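Long-range contacts in dihydrodipicolinate synthase (PDB 3E96), which probably catalyses the condensation that forms 4-hydroxy-tetrahydrodipicolinate, as a TIM-barrel lyase of the DapA family: residues I18-F23 and V263-M268; D40-N45 and L215-P220. One frame throughout, in Å; residues are numbered along the deposited sequence.

Contact 1: I18-F23 and V263-M268; sequences IPITPF and VIKEAM
Ile-20 and Lys-265 form the nearest CA pair, 7.9 Å apart, where the irregular loop 18-23 runs past helix 262-270. Side chains bridge that gap. Ile-20 meets the helix with both branches. Its CG2 passes alongside CG2 of Ile-264 at 3.9 Å, the two side chains pointing in opposite directions. Its other branch meets Met-268 tip to tip, CD1 to CE at 3.3 Å, which is tight for two carbons. A bend at the last torsion of Met-268 (chi3 -79°) turns CE toward both branches of Ile-20. Lys-265 is extended beyond CG, and its CE lies 4.0 Å from CB of Ile-20. Its NZ donates to Thr-21 O at 2.8 Å, from above the carbonyl plane. NZ also lies 3.3 Å from CD2 of Phe-23, approaching the ring obliquely. Thr-21 O sits over the centre of one face of that ring. A water accepts from Thr-21 N and, weakly, from Lys-265 NZ. The ammonium has further partners in Glu-58, by a salt bridge, and Val-277 O. With an alanine here in place of Lys-265, Thr-21 O is likely to lose this donor and Glu-58 its salt-bridge partner. The contact thus sets a buried ammonium, held by a carboxylate and backbone carbonyls, beside an apolar patch, and Ile-264 carries that patch to Thr-56, a predicted pyruvate-binding residue.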
ATOM      1  N   ILE B  18     -17.959   8.625   1.051  1.00 13.03           N
ATOM      2  CA  ILE B  18     -17.200   7.410   1.337  1.00 12.81           C
ATOM      3  C   ILE B  18     -17.568   6.998   2.750  1.00 12.53           C
ATOM      4  O   ILE B  18     -17.137   7.621   3.717  1.00 12.33           O
ATOM      5  CB  ILE B  18     -15.675   7.655   1.291  1.00 14.12           C
ATOM      6  CG1 ILE B  18     -15.318   8.614   0.148  1.00 16.65           C
ATOM      7  CG2 ILE B  18     -14.952   6.319   1.129  1.00 14.58           C
ATOM      8  CD1 ILE B  18     -15.750   8.156  -1.222  1.00 17.85           C
ATOM      9  N   PRO B  19     -18.346   5.920   2.889  1.00 12.21           N
ATOM     10  CA  PRO B  19     -18.774   5.445   4.204  1.00 11.44           C
ATOM     11  C   PRO B  19     -17.701   4.734   5.000  1.00 12.19           C
ATOM     12  O   PRO B  19     -16.819   4.085   4.438  1.00 12.51           O
ATOM     13  CB  PRO B  19     -19.918   4.502   3.860  1.00 12.03           C
ATOM     14  CG  PRO B  19     -19.381   3.826   2.613  1.00 11.41           C
ATOM     15  CD  PRO B  19     -18.779   4.990   1.826  1.00 11.53           C
ATOM     16  N   ILE B  20     -17.778   4.870   6.318  1.00 11.25           N
ATOM     17  CA  ILE B  20     -16.852   4.170   7.191  1.00 11.37           C
ATOM     18  C   ILE B  20     -17.384   2.743   7.279  1.00 12.92           C
ATOM     19  O   ILE B  20     -18.531   2.474   6.903  1.00 13.50           O
ATOM     20  CB  ILE B  20     -16.880   4.722   8.630  1.00 12.78           C
ATOM     21  CG1 ILE B  20     -18.324   4.694   9.153  1.00 13.31           C
ATOM     22  CG2 ILE B  20     -16.299   6.112   8.675  1.00 11.94           C
ATOM     23  CD1 ILE B  20     -18.441   4.685  10.673  1.00 16.38           C
ATOM     24  N   THR B  21     -16.547   1.832   7.761  1.00 12.48           N
ATOM     25  CA  THR B  21     -16.967   0.456   7.990  1.00 12.18           C
ATOM     26  C   THR B  21     -16.896   0.338   9.512  1.00 13.43           C
ATOM     27  O   THR B  21     -15.809   0.261  10.091  1.00 10.97           O
ATOM     28  CB  THR B  21     -16.011  -0.582   7.371  1.00 13.51           C
ATOM     29  OG1 THR B  21     -15.930  -0.381   5.953  1.00 11.37           O
ATOM     30  CG2 THR B  21     -16.528  -1.998   7.644  1.00 12.35           C
ATOM     31  N   PRO B  22     -18.057   0.359  10.187  1.00 14.13           N
ATOM     32  CA  PRO B  22     -18.077   0.253  11.650  1.00 14.79           C
ATOM     33  C   PRO B  22     -17.478  -1.065  12.127  1.00 14.67           C
ATOM     34  O   PRO B  22     -17.883  -2.129  11.665  1.00 14.88           O
ATOM     35  CB  PRO B  22     -19.569   0.349  11.989  1.00 14.12           C
ATOM     36  CG  PRO B  22     -20.138   1.128  10.835  1.00 15.39           C
ATOM     37  CD  PRO B  22     -19.417   0.534   9.654  1.00 14.55           C
ATOM     38  N   PHE B  23     -16.512  -0.996  13.042  1.00 15.01           N
ATOM     39  CA  PHE B  23     -15.892  -2.204  13.581  1.00 15.74           C
ATOM     40  C   PHE B  23     -16.130  -2.242  15.085  1.00 15.98           C
ATOM     41  O   PHE B  23     -16.006  -1.219  15.761  1.00 15.28           O
ATOM     42  CB  PHE B  23     -14.379  -2.223  13.333  1.00 14.66           C
ATOM     43  CG  PHE B  23     -13.987  -2.254  11.886  1.00 12.96           C
ATOM     44  CD1 PHE B  23     -14.460  -3.249  11.039  1.00 14.10           C
ATOM     45  CD2 PHE B  23     -13.094  -1.307  11.379  1.00 13.85           C
ATOM     46  CE1 PHE B  23     -14.048  -3.306   9.705  1.00 13.79           C
ATOM     47  CE2 PHE B  23     -12.677  -1.355  10.051  1.00 14.24           C
ATOM     48  CZ  PHE B  23     -13.154  -2.355   9.211  1.00 14.89           C
ATOM     49  N   VAL B 263     -10.491   9.891  13.478  1.00 13.07           N
ATOM     50  CA  VAL B 263     -11.074  11.165  13.917  1.00 13.80           C
ATOM     51  C   VAL B 263     -12.573  11.168  13.595  1.00 13.91           C
ATOM     52  O   VAL B 263     -13.397  11.618  14.402  1.00 14.27           O
ATOM     53  CB  VAL B 263     -10.407  12.379  13.217  1.00 13.62           C
ATOM     54  CG1 VAL B 263     -11.233  13.647  13.451  1.00 13.96           C
ATOM     55  CG2 VAL B 263      -8.996  12.575  13.759  1.00 12.83           C
ATOM     56  N   ILE B 264     -12.923  10.664  12.413  1.00 12.87           N
ATOM     57  CA  ILE B 264     -14.323  10.593  12.009  1.00 13.97           C
ATOM     58  C   ILE B 264     -15.115   9.701  12.972  1.00 14.49           C
ATOM     59  O   ILE B 264     -16.197  10.078  13.444  1.00 13.57           O
ATOM     60  CB  ILE B 264     -14.467  10.025  10.572  1.00 14.22           C
ATOM     61  CG1 ILE B 264     -13.966  11.051   9.555  1.00 15.42           C
ATOM     62  CG2 ILE B 264     -15.923   9.676  10.281  1.00 15.66           C
ATOM     63  CD1 ILE B 264     -14.000  10.560   8.120  1.00 17.52           C
ATOM     64  N   LYS B 265     -14.572   8.525  13.271  1.00 11.84           N
ATOM     65  CA  LYS B 265     -15.253   7.591  14.163  1.00 14.04           C
ATOM     66  C   LYS B 265     -15.424   8.080  15.593  1.00 15.00           C
ATOM     67  O   LYS B 265     -16.483   7.883  16.196  1.00 15.44           O
ATOM     68  CB  LYS B 265     -14.544   6.232  14.150  1.00 12.21           C
ATOM     69  CG  LYS B 265     -14.763   5.463  12.843  1.00 11.98           C
ATOM     70  CD  LYS B 265     -14.254   4.027  12.906  1.00 12.02           C
ATOM     71  CE  LYS B 265     -14.613   3.276  11.624  1.00 11.25           C
ATOM     72  NZ  LYS B 265     -14.004   1.908  11.557  1.00 10.55           N
ATOM     73  N   GLU B 266     -14.404   8.718  16.149  1.00 16.78           N
ATOM     74  CA  GLU B 266     -14.534   9.203  17.518  1.00 16.67           C
ATOM     75  C   GLU B 266     -15.430  10.437  17.565  1.00 17.69           C
ATOM     76  O   GLU B 266     -16.091  10.691  18.572  1.00 18.03           O
ATOM     77  CB  GLU B 266     -13.156   9.467  18.125  1.00 17.25           C
ATOM     78  CG  GLU B 266     -12.387   8.166  18.337  1.00 16.11           C
ATOM     79  CD  GLU B 266     -11.279   8.263  19.362  1.00 18.09           C
ATOM     80  OE1 GLU B 266     -11.333   9.166  20.229  1.00 16.74           O
ATOM     81  OE2 GLU B 266     -10.361   7.417  19.313  1.00 17.82           O
ATOM     82  N   ALA B 267     -15.481  11.186  16.468  1.00 16.73           N
ATOM     83  CA  ALA B 267     -16.347  12.359  16.398  1.00 16.74           C
ATOM     84  C   ALA B 267     -17.802  11.875  16.318  1.00 17.71           C
ATOM     85  O   ALA B 267     -18.685  12.415  16.997  1.00 18.00           O
ATOM     86  CB  ALA B 267     -16.005  13.199  15.173  1.00 17.12           C
ATOM     87  N   MET B 268     -18.041  10.857  15.490  1.00 15.48           N
ATOM     88  CA  MET B 268     -19.383  10.283  15.330  1.00 16.10           C
ATOM     89  C   MET B 268     -19.892   9.764  16.676  1.00 17.55           C
ATOM     90  O   MET B 268     -21.044  10.014  17.051  1.00 16.12           O
ATOM     91  CB  MET B 268     -19.378   9.121  14.314  1.00 15.62           C
ATOM     92  CG  MET B 268     -19.116   9.517  12.851  1.00 15.85           C
ATOM     93  SD  MET B 268     -19.020   8.120  11.681  1.00  5.15           S
ATOM     94  CE  MET B 268     -17.436   7.540  11.978  1.00 24.33           C
TER
HETATM   95  O   HOH W   1     -13.957   2.841   8.274  1.00 11.99           O

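Contact 2: D40-N45 and L215-P220; sequences DRIVDN and LVNLLP
Arg-41 and Ile-42, near the end of helix 32-43, meet the turn 215-220 in two different ways. The Arg-41 side chain leaves the helix with CG anti to the backbone N (chi1 -177°) and then bends at chi3 (-59°). Its CD lies 3.3 Å from Asn-217 O. The guanidinium comes to the same oxygen obliquely, and NH1 gives it a weak hydrogen bond of 3.4 Å. The aliphatic part of the arginine therefore does much of the touching. Ile-42 reaches over with its longer branch. CG1 stands 3.7 Å from Val-216 O, and the Ile-42 side chain lies nearly perpendicular to that of Val-216, CG1 to CG2 at 4.1 Å. Its end, CD1, runs alongside the Asn-217 side chain in the same direction. Just past the helix, Asn-45 sets its CB 3.5 Å from CG of Pro-220. The same proline carbon is 3.7 Å from Arg-41 O, so this corner of the ring rests against the helix end and Asn-45 beyond it. The Asn-217 side chain lies about 4 Å from that of Thr-56, a predicted pyruvate-binding residue. Together, the Arg-41, Ile-42 and Asn-45 contacts join helix 32-43, the first of the barrel, to the loop after strand 210-213. Helix 262-270 packs on Asn-217 and Leu-218, helix 235-252 covers Leu-215 and Leu-218, and Val-216 touches Ala-223 of helix 220-231.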
ATOM      1  N   ASP B  40     -27.669   4.990   5.549  1.00 19.41           N
ATOM      2  CA  ASP B  40     -28.897   5.785   5.602  1.00 20.74           C
ATOM      3  C   ASP B  40     -28.607   7.262   5.850  1.00 19.83           C
ATOM      4  O   ASP B  40     -29.151   8.126   5.169  1.00 20.05           O
ATOM      5  CB  ASP B  40     -29.849   5.278   6.698  1.00 22.59           C
ATOM      6  CG  ASP B  40     -30.466   3.930   6.368  1.00 24.79           C
ATOM      7  OD1 ASP B  40     -30.557   3.582   5.170  1.00 23.81           O
ATOM      8  OD2 ASP B  40     -30.882   3.224   7.316  1.00 26.72           O
ATOM      9  N   ARG B  41     -27.753   7.557   6.824  1.00 19.89           N
ATOM     10  CA  ARG B  41     -27.427   8.948   7.126  1.00 19.38           C
ATOM     11  C   ARG B  41     -26.875   9.653   5.894  1.00 19.33           C
ATOM     12  O   ARG B  41     -27.184  10.816   5.633  1.00 18.83           O
ATOM     13  CB  ARG B  41     -26.404   9.032   8.259  1.00 19.81           C
ATOM     14  CG  ARG B  41     -26.070  10.464   8.661  1.00 21.21           C
ATOM     15  CD  ARG B  41     -25.115  10.517   9.840  1.00 20.26           C
ATOM     16  NE  ARG B  41     -25.670   9.854  11.014  1.00 23.54           N
ATOM     17  CZ  ARG B  41     -25.266   8.673  11.468  1.00 24.61           C
ATOM     18  NH1 ARG B  41     -24.292   8.017  10.851  1.00 25.40           N
ATOM     19  NH2 ARG B  41     -25.845   8.143  12.539  1.00 26.78           N
ATOM     20  N   ILE B  42     -26.058   8.937   5.132  1.00 18.71           N
ATOM     21  CA  ILE B  42     -25.461   9.503   3.933  1.00 18.56           C
ATOM     22  C   ILE B  42     -26.467   9.737   2.805  1.00 19.89           C
ATOM     23  O   ILE B  42     -26.674  10.874   2.376  1.00 19.40           O
ATOM     24  CB  ILE B  42     -24.317   8.593   3.412  1.00 17.92           C
ATOM     25  CG1 ILE B  42     -23.153   8.624   4.409  1.00 15.78           C
ATOM     26  CG2 ILE B  42     -23.872   9.039   2.017  1.00 16.61           C
ATOM     27  CD1 ILE B  42     -22.020   7.662   4.085  1.00 16.46           C
ATOM     28  N   VAL B  43     -27.102   8.667   2.341  1.00 19.07           N
ATOM     29  CA  VAL B  43     -28.039   8.768   1.229  1.00 21.06           C
ATOM     30  C   VAL B  43     -29.372   9.446   1.509  1.00 22.01           C
ATOM     31  O   VAL B  43     -30.013   9.941   0.586  1.00 22.17           O
ATOM     32  CB  VAL B  43     -28.309   7.381   0.609  1.00 19.98           C
ATOM     33  CG1 VAL B  43     -26.994   6.763   0.147  1.00 20.31           C
ATOM     34  CG2 VAL B  43     -29.006   6.487   1.611  1.00 21.61           C
ATOM     35  N   ASP B  44     -29.795   9.479   2.768  1.00 24.55           N
ATOM     36  CA  ASP B  44     -31.060  10.123   3.103  1.00 25.96           C
ATOM     37  C   ASP B  44     -30.894  11.610   3.356  1.00 26.70           C
ATOM     38  O   ASP B  44     -31.862  12.300   3.685  1.00 25.96           O
ATOM     39  CB  ASP B  44     -31.699   9.478   4.337  1.00 29.17           C
ATOM     40  CG  ASP B  44     -32.324   8.135   4.031  1.00 33.06           C
ATOM     41  OD1 ASP B  44     -32.915   7.998   2.939  1.00 35.36           O
ATOM     42  OD2 ASP B  44     -32.238   7.223   4.881  1.00 35.92           O
ATOM     43  N   ASN B  45     -29.671  12.111   3.204  1.00 25.22           N
ATOM     44  CA  ASN B  45     -29.428  13.527   3.437  1.00 25.60           C
ATOM     45  C   ASN B  45     -28.790  14.287   2.282  1.00 24.50           C
ATOM     46  O   ASN B  45     -27.971  15.179   2.500  1.00 25.03           O
ATOM     47  CB  ASN B  45     -28.591  13.720   4.704  1.00 25.55           C
ATOM     48  CG  ASN B  45     -29.347  13.340   5.958  1.00 28.71           C
ATOM     49  OD1 ASN B  45     -29.195  12.235   6.484  1.00 28.79           O
ATOM     50  ND2 ASN B  45     -30.185  14.253   6.439  1.00 28.58           N
ATOM     51  N   LEU B 215     -16.644  13.517   5.517  1.00 12.10           N
ATOM     52  CA  LEU B 215     -17.448  14.320   6.428  1.00 14.49           C
ATOM     53  C   LEU B 215     -18.921  13.898   6.406  1.00 14.55           C
ATOM     54  O   LEU B 215     -19.620  14.021   7.414  1.00 15.39           O
ATOM     55  CB  LEU B 215     -17.324  15.807   6.057  1.00 15.68           C
ATOM     56  CG  LEU B 215     -18.138  16.835   6.850  1.00 16.22           C
ATOM     57  CD1 LEU B 215     -17.770  16.759   8.322  1.00 18.52           C
ATOM     58  CD2 LEU B 215     -17.858  18.233   6.313  1.00 17.13           C
ATOM     59  N   VAL B 216     -19.391  13.390   5.268  1.00 14.22           N
ATOM     60  CA  VAL B 216     -20.788  12.969   5.156  1.00 15.35           C
ATOM     61  C   VAL B 216     -21.173  11.880   6.159  1.00 15.37           C
ATOM     62  O   VAL B 216     -22.358  11.674   6.422  1.00 14.41           O
ATOM     63  CB  VAL B 216     -21.134  12.463   3.734  1.00 15.80           C
ATOM     64  CG1 VAL B 216     -20.993  13.601   2.728  1.00 15.71           C
ATOM     65  CG2 VAL B 216     -20.236  11.299   3.359  1.00 17.48           C
ATOM     66  N   ASN B 217     -20.181  11.186   6.718  1.00 14.29           N
ATOM     67  CA  ASN B 217     -20.469  10.139   7.697  1.00 14.42           C
ATOM     68  C   ASN B 217     -21.111  10.687   8.964  1.00 16.12           C
ATOM     69  O   ASN B 217     -21.822   9.963   9.660  1.00 16.04           O
ATOM     70  CB  ASN B 217     -19.199   9.374   8.081  1.00 15.52           C
ATOM     71  CG  ASN B 217     -18.740   8.423   6.994  1.00 14.53           C
ATOM     72  OD1 ASN B 217     -17.813   8.724   6.232  1.00 17.55           O
ATOM     73  ND2 ASN B 217     -19.393   7.276   6.907  1.00  9.57           N
ATOM     74  N   LEU B 218     -20.854  11.955   9.275  1.00 15.16           N
ATOM     75  CA  LEU B 218     -21.431  12.557  10.470  1.00 17.00           C
ATOM     76  C   LEU B 218     -22.271  13.799  10.193  1.00 17.57           C
ATOM     77  O   LEU B 218     -23.288  14.014  10.852  1.00 19.60           O
ATOM     78  CB  LEU B 218     -20.337  12.911  11.487  1.00 15.56           C
ATOM     79  CG  LEU B 218     -19.182  13.823  11.053  1.00 16.41           C
ATOM     80  CD1 LEU B 218     -18.579  14.503  12.278  1.00 16.88           C
ATOM     81  CD2 LEU B 218     -18.125  13.001  10.307  1.00 16.79           C
ATOM     82  N   LEU B 219     -21.855  14.606   9.219  1.00 17.92           N
ATOM     83  CA  LEU B 219     -22.554  15.849   8.896  1.00 17.23           C
ATOM     84  C   LEU B 219     -22.699  16.061   7.393  1.00 17.35           C
ATOM     85  O   LEU B 219     -22.113  16.983   6.827  1.00 16.03           O
ATOM     86  CB  LEU B 219     -21.789  17.026   9.505  1.00 17.02           C
ATOM     87  CG  LEU B 219     -21.612  16.963  11.026  1.00 18.36           C
ATOM     88  CD1 LEU B 219     -20.501  17.898  11.480  1.00 17.60           C
ATOM     89  CD2 LEU B 219     -22.934  17.324  11.688  1.00 19.61           C
ATOM     90  N   PRO B 220     -23.505  15.222   6.730  1.00 17.89           N
ATOM     91  CA  PRO B 220     -23.706  15.336   5.285  1.00 18.66           C
ATOM     92  C   PRO B 220     -24.232  16.687   4.804  1.00 19.70           C
ATOM     93  O   PRO B 220     -23.952  17.092   3.678  1.00 19.15           O
ATOM     94  CB  PRO B 220     -24.662  14.184   4.977  1.00 19.79           C
ATOM     95  CG  PRO B 220     -25.435  14.031   6.250  1.00 18.58           C
ATOM     96  CD  PRO B 220     -24.363  14.168   7.301  1.00 17.33           C
TER

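From the N terminus, the chain leaves strand 15-17 into 18-23, the first half of contact 1, then enters helix 32-43, whose end and the turn after it form 40-45. The other strands of the barrel follow. After strand 210-213, residues 215-220 return to helix 32-43 and close contact 2. Helices 220-231 and 235-252 come next, before 263-268 closes contact 1. Contact 2 is nested inside the loop closed by contact 1. Their centres are 11 Å apart, and they touch: the Asn-217 side chain packs against the backbone of 18-20, and Pro-19 CB lies 3.8 Å from Ile-42 CD1. Together they tie the barrel's first loop and helix to its last loop and helix 262-270.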